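Local coordinates for protein cytochrome oxidase subunit II (Rhodothermus marinus, PDB 1W2L) that probably takes part in electron transfer to oxygen as the heme-bearing cytochrome c domain of subunit II of a caa3 oxidase, at residues 39-44 with 49-54. Sequence-based numbering, arbitrary orientation.
Sequences GSTRTF and TAVADE. With HEC (heme c), chain B; ACT (acetate ion), chain D.
Arg42, whose backbone pairs with Ala50, curls its side chain back over the strand it belongs to and holds a heme propionate. The chain is bent at chi2 and chi3, which carries CD past Ala52 CB (4.0 Å) and turns the guanidinium edge to the carboxylate. NE donates to heme O2A at 2.9 Å, in the guanidinium plane and nearly straight (166°), while NH1 lies beside O1A. On the other flank NH2 bonds Thr41 O at 3.1 Å, so heme and backbone together fix the group's rotation. Tyr56 OH and Val69 N also hydrogen-bond to the heme. A leucine in place of Arg42 would probably leave the propionate without this positive mate and Thr41 O without its side-chain donor. The scaffold is a short antiparallel beta hairpin within the cytochrome c domain, its strands 41-43 and 49-51 running at 154° to each other. Arg42 and Ala50 form its hydrogen-bonded pair, with Arg42 N to Ala50 O at 2.8 Å and Ala50 N to Arg42 O at 2.9 Å. Ala52 N to Ser40 O extends the pairing; Ala52, centre of an inverse gamma turn, then accepts from Gly39 N at its O. On the face carrying Thr43 and Thr49, these side chains lie alongside each other, OG1 of Thr43 3.7 Å from CG2 of Thr49. The ring of Phe44 turns back to the face that carries Arg42 and Ala50, where Ala50 CB lies at its edge, 3.7 Å from CE2.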
ATOM      1  N   GLY A  39      -8.057   4.387  -5.972  1.00 13.46           N
ATOM      2  CA  GLY A  39      -9.373   4.870  -6.349  1.00 17.39           C
ATOM      3  C   GLY A  39     -10.531   4.074  -5.808  1.00 16.30           C
ATOM      4  O   GLY A  39     -11.659   4.470  -6.093  1.00 20.20           O
ATOM      5  N   SER A  40     -10.284   3.051  -4.997  1.00 17.13           N
ATOM      6  CA  SER A  40     -11.331   2.278  -4.344  1.00 18.99           C
ATOM      7  C   SER A  40     -11.741   2.887  -3.023  1.00 18.31           C
ATOM      8  O   SER A  40     -10.991   3.688  -2.471  1.00 22.41           O
ATOM      9  CB  SER A  40     -10.873   0.834  -4.154  1.00 18.86           C
ATOM     10  OG  SER A  40      -9.861   0.715  -3.177  1.00 19.33           O
ATOM     11  N   THR A  41     -12.887   2.582  -2.460  1.00 21.50           N
ATOM     12  CA  THR A  41     -13.294   3.018  -1.121  1.00 21.39           C
ATOM     13  C   THR A  41     -12.821   1.997  -0.081  1.00 19.54           C
ATOM     14  O   THR A  41     -12.947   0.806  -0.332  1.00 22.19           O
ATOM     15  CB  THR A  41     -14.824   3.206  -1.064  1.00 29.20           C
ATOM     16  OG1 THR A  41     -15.124   4.327  -1.904  1.00 33.18           O
ATOM     17  CG2 THR A  41     -15.313   3.563   0.314  1.00 28.04           C
ATOM     18  N   ARG A  42     -12.242   2.459   1.012  1.00 17.80           N
ATOM     19  CA  ARG A  42     -11.782   1.662   2.123  1.00 16.02           C
ATOM     20  C   ARG A  42     -12.652   1.884   3.361  1.00 17.75           C
ATOM     21  O   ARG A  42     -13.013   3.018   3.651  1.00 20.67           O
ATOM     22  CB  ARG A  42     -10.324   1.957   2.469  1.00 16.17           C
ATOM     23  CG  ARG A  42      -9.381   2.124   1.320  1.00 14.27           C
ATOM     24  CD  ARG A  42      -9.408   1.054   0.276  1.00 13.62           C
ATOM     25  NE  ARG A  42      -9.035  -0.257   0.743  1.00 14.20           N
ATOM     26  CZ  ARG A  42      -9.675  -1.392   0.690  1.00 15.46           C
ATOM     27  NH1 ARG A  42      -9.084  -2.480   1.181  1.00 16.70           N
ATOM     28  NH2 ARG A  42     -10.900  -1.489   0.158  1.00 19.75           N
ATOM     29  N   THR A  43     -12.898   0.815   4.086  1.00 17.31           N
ATOM     30  CA  THR A  43     -13.567   0.892   5.384  1.00 19.55           C
ATOM     31  C   THR A  43     -12.579   0.499   6.469  1.00 16.63           C
ATOM     32  O   THR A  43     -11.933  -0.557   6.318  1.00 18.54           O
ATOM     33  CB  THR A  43     -14.799  -0.025   5.445  1.00 20.22           C
ATOM     34  OG1 THR A  43     -15.664   0.430   4.405  1.00 26.27           O
ATOM     35  CG2 THR A  43     -15.505   0.122   6.794  1.00 22.14           C
ATOM     36  N   PHE A  44     -12.471   1.274   7.519  1.00 18.25           N
ATOM     37  CA  PHE A  44     -11.521   1.006   8.591  1.00 18.12           C
ATOM     38  C   PHE A  44     -12.143   0.329   9.779  1.00 16.92           C
ATOM     39  O   PHE A  44     -13.352   0.182   9.900  1.00 18.42           O
ATOM     40  CB  PHE A  44     -10.860   2.344   8.980  1.00 20.96           C
ATOM     41  CG  PHE A  44     -10.248   3.011   7.777  1.00 19.20           C
ATOM     42  CD1 PHE A  44      -9.226   2.403   7.108  1.00 19.02           C
ATOM     43  CD2 PHE A  44     -10.726   4.210   7.326  1.00 22.75           C
ATOM     44  CE1 PHE A  44      -8.693   2.974   5.981  1.00 18.51           C
ATOM     45  CE2 PHE A  44     -10.192   4.827   6.199  1.00 26.16           C
ATOM     46  CZ  PHE A  44      -9.165   4.181   5.532  1.00 23.48           C
ATOM     47  N   THR A  49     -14.749   5.498   6.570  1.00 31.47           N
ATOM     48  CA  THR A  49     -14.371   5.151   5.223  1.00 27.06           C
ATOM     49  C   THR A  49     -13.583   6.294   4.612  1.00 29.56           C
ATOM     50  O   THR A  49     -13.681   7.445   5.051  1.00 34.56           O
ATOM     51  CB  THR A  49     -15.613   4.892   4.355  1.00 32.29           C
ATOM     52  OG1 THR A  49     -16.307   6.123   4.252  1.00 44.90           O
ATOM     53  CG2 THR A  49     -16.608   3.957   5.027  1.00 44.59           C
ATOM     54  N   ALA A  50     -12.858   5.953   3.583  1.00 27.12           N
ATOM     55  CA  ALA A  50     -12.120   6.943   2.835  1.00 27.75           C
ATOM     56  C   ALA A  50     -11.801   6.370   1.468  1.00 21.11           C
ATOM     57  O   ALA A  50     -11.667   5.158   1.309  1.00 21.32           O
ATOM     58  CB  ALA A  50     -10.790   7.310   3.480  1.00 31.27           C
ATOM     59  N   VAL A  51     -11.567   7.248   0.522  1.00 20.94           N
ATOM     60  CA  VAL A  51     -11.073   6.785  -0.768  1.00 18.35           C
ATOM     61  C   VAL A  51      -9.580   6.638  -0.750  1.00 14.17           C
ATOM     62  O   VAL A  51      -8.837   7.364  -0.080  1.00 13.93           O
ATOM     63  CB  VAL A  51     -11.538   7.738  -1.867  1.00 22.88           C
ATOM     64  CG1 VAL A  51     -10.757   9.000  -2.079  1.00 23.99           C
ATOM     65  CG2 VAL A  51     -11.747   6.945  -3.158  1.00 45.79           C
ATOM     66  N   ALA A  52      -9.104   5.601  -1.444  1.00 14.37           N
ATOM     67  CA  ALA A  52      -7.687   5.341  -1.574  1.00 11.52           C
ATOM     68  C   ALA A  52      -7.058   6.217  -2.649  1.00 11.07           C
ATOM     69  O   ALA A  52      -6.799   5.803  -3.773  1.00 13.81           O
ATOM     70  CB  ALA A  52      -7.415   3.851  -1.820  1.00 13.09           C
ATOM     71  N   ASP A  53      -6.798   7.449  -2.255  1.00 10.66           N
ATOM     72  CA  ASP A  53      -6.095   8.442  -3.072  1.00 10.55           C
ATOM     73  C   ASP A  53      -4.600   8.430  -2.709  1.00  9.88           C
ATOM     74  O   ASP A  53      -4.131   7.620  -1.928  1.00 10.42           O
ATOM     75  CB  ASP A  53      -6.750   9.800  -2.916  1.00 10.55           C
ATOM     76  CG  ASP A  53      -6.756  10.342  -1.512  1.00 11.40           C
ATOM     77  OD1 ASP A  53      -6.045   9.839  -0.635  1.00 11.74           O
ATOM     78  OD2 ASP A  53      -7.493  11.342  -1.277  1.00 16.28           O
ATOM     79  N   GLU A  54      -3.857   9.310  -3.374  1.00 10.77           N
ATOM     80  CA  GLU A  54      -2.416   9.331  -3.178  1.00 11.44           C
ATOM     81  C   GLU A  54      -2.041   9.542  -1.728  1.00 10.47           C
ATOM     82  O   GLU A  54      -1.142   8.879  -1.183  1.00 11.78           O
ATOM     83  CB  GLU A  54      -1.787  10.426  -4.022  1.00 16.32           C
ATOM     84  CG  GLU A  54      -0.364  10.322  -4.404  1.00 27.70           C
ATOM     85  CD  GLU A  54       0.001  10.397  -5.883  1.00 26.96           C
ATOM     86  OE1 GLU A  54      -0.807  10.115  -6.821  1.00 29.19           O
ATOM     87  OE2 GLU A  54       1.145  10.696  -6.222  1.00 36.62           O
TER
HETATM   88 FE   HEC B1100       0.955  -3.215   3.724  1.00  7.18          FE
HETATM   89  CHA HEC B1100      -2.256  -2.224   4.333  1.00  8.36           C
HETATM   90  CHB HEC B1100       1.275  -0.728   1.415  1.00  7.75           C
HETATM   91  CHC HEC B1100       4.171  -4.154   3.197  1.00  7.91           C
HETATM   92  CHD HEC B1100       0.494  -5.924   5.758  1.00  7.88           C
HETATM   93  NA  HEC B1100      -0.257  -1.749   3.034  1.00  7.68           N
HETATM   94  C1A HEC B1100      -1.552  -1.489   3.440  1.00  7.71           C
HETATM   95  C2A HEC B1100      -2.073  -0.461   2.575  1.00  8.00           C
HETATM   96  C3A HEC B1100      -1.076  -0.010   1.801  1.00  8.17           C
HETATM   97  C4A HEC B1100       0.099  -0.825   2.068  1.00  7.15           C
HETATM   98  CMA HEC B1100      -1.126   1.045   0.696  1.00  9.86           C
HETATM   99  CAA HEC B1100      -3.555  -0.068   2.547  1.00  9.74           C
HETATM  100  CBA HEC B1100      -4.238  -1.116   1.671  1.00 10.88           C
HETATM  101  CGA HEC B1100      -5.787  -0.992   1.477  1.00 11.50           C
HETATM  102  O1A HEC B1100      -6.278  -1.976   0.979  1.00 13.30           O
HETATM  103  O2A HEC B1100      -6.359   0.047   1.903  1.00 11.68           O
HETATM  104  NB  HEC B1100       2.438  -2.566   2.520  1.00  7.73           N
HETATM  105  C1B HEC B1100       2.342  -1.582   1.646  1.00  7.88           C
HETATM  106  C2B HEC B1100       3.615  -1.416   0.908  1.00  7.87           C
HETATM  107  C3B HEC B1100       4.450  -2.346   1.474  1.00  7.79           C
HETATM  108  C4B HEC B1100       3.723  -3.093   2.447  1.00  7.70           C
HETATM  109  CMB HEC B1100       3.857  -0.474  -0.199  1.00  9.64           C
HETATM  110  CAB HEC B1100       5.902  -2.613   1.155  1.00  9.71           C
HETATM  111  CBB HEC B1100       6.725  -1.311   1.308  1.00 10.75           C
HETATM  112  NC  HEC B1100       2.125  -4.688   4.373  1.00  8.06           N
HETATM  113  C1C HEC B1100       3.451  -4.904   4.004  1.00  7.27           C
HETATM  114  C2C HEC B1100       3.901  -6.141   4.690  1.00  7.98           C
HETATM  115  C3C HEC B1100       2.880  -6.615   5.397  1.00  8.40           C
HETATM  116  C4C HEC B1100       1.768  -5.723   5.233  1.00  7.91           C
HETATM  117  CMC HEC B1100       5.312  -6.701   4.504  1.00  8.80           C
HETATM  118  CAC HEC B1100       2.766  -7.959   6.129  1.00 10.13           C
HETATM  119  CBC HEC B1100       3.747  -8.238   7.244  1.00 11.60           C
HETATM  120  ND  HEC B1100      -0.570  -3.896   4.855  1.00  8.78           N
HETATM  121  C1D HEC B1100      -0.570  -5.048   5.585  1.00  8.11           C
HETATM  122  C2D HEC B1100      -1.869  -5.267   6.179  1.00  7.97           C
HETATM  123  C3D HEC B1100      -2.595  -4.220   5.788  1.00  7.79           C
HETATM  124  C4D HEC B1100      -1.823  -3.356   4.975  1.00  7.82           C
HETATM  125  CMD HEC B1100      -2.229  -6.431   7.002  1.00  9.75           C
HETATM  126  CAD HEC B1100      -4.108  -3.955   6.149  1.00 10.08           C
HETATM  127  CBD HEC B1100      -4.258  -3.324   7.531  1.00 10.62           C
HETATM  128  CGD HEC B1100      -3.927  -1.870   7.495  1.00 10.76           C
HETATM  129  O1D HEC B1100      -2.896  -1.431   8.082  1.00 12.80           O
HETATM  130  O2D HEC B1100      -4.679  -1.100   6.826  1.00 11.71           O
HETATM  131  C   ACT D1102      -5.459  11.604  -5.679  1.00 14.75           C
HETATM  132  O   ACT D1102      -4.894  10.480  -5.759  1.00 15.01           O
HETATM  133  OXT ACT D1102      -5.531  12.431  -4.785  1.00 16.45           O
HETATM  134  CH3 ACT D1102      -6.189  12.020  -6.993  1.00 18.88           C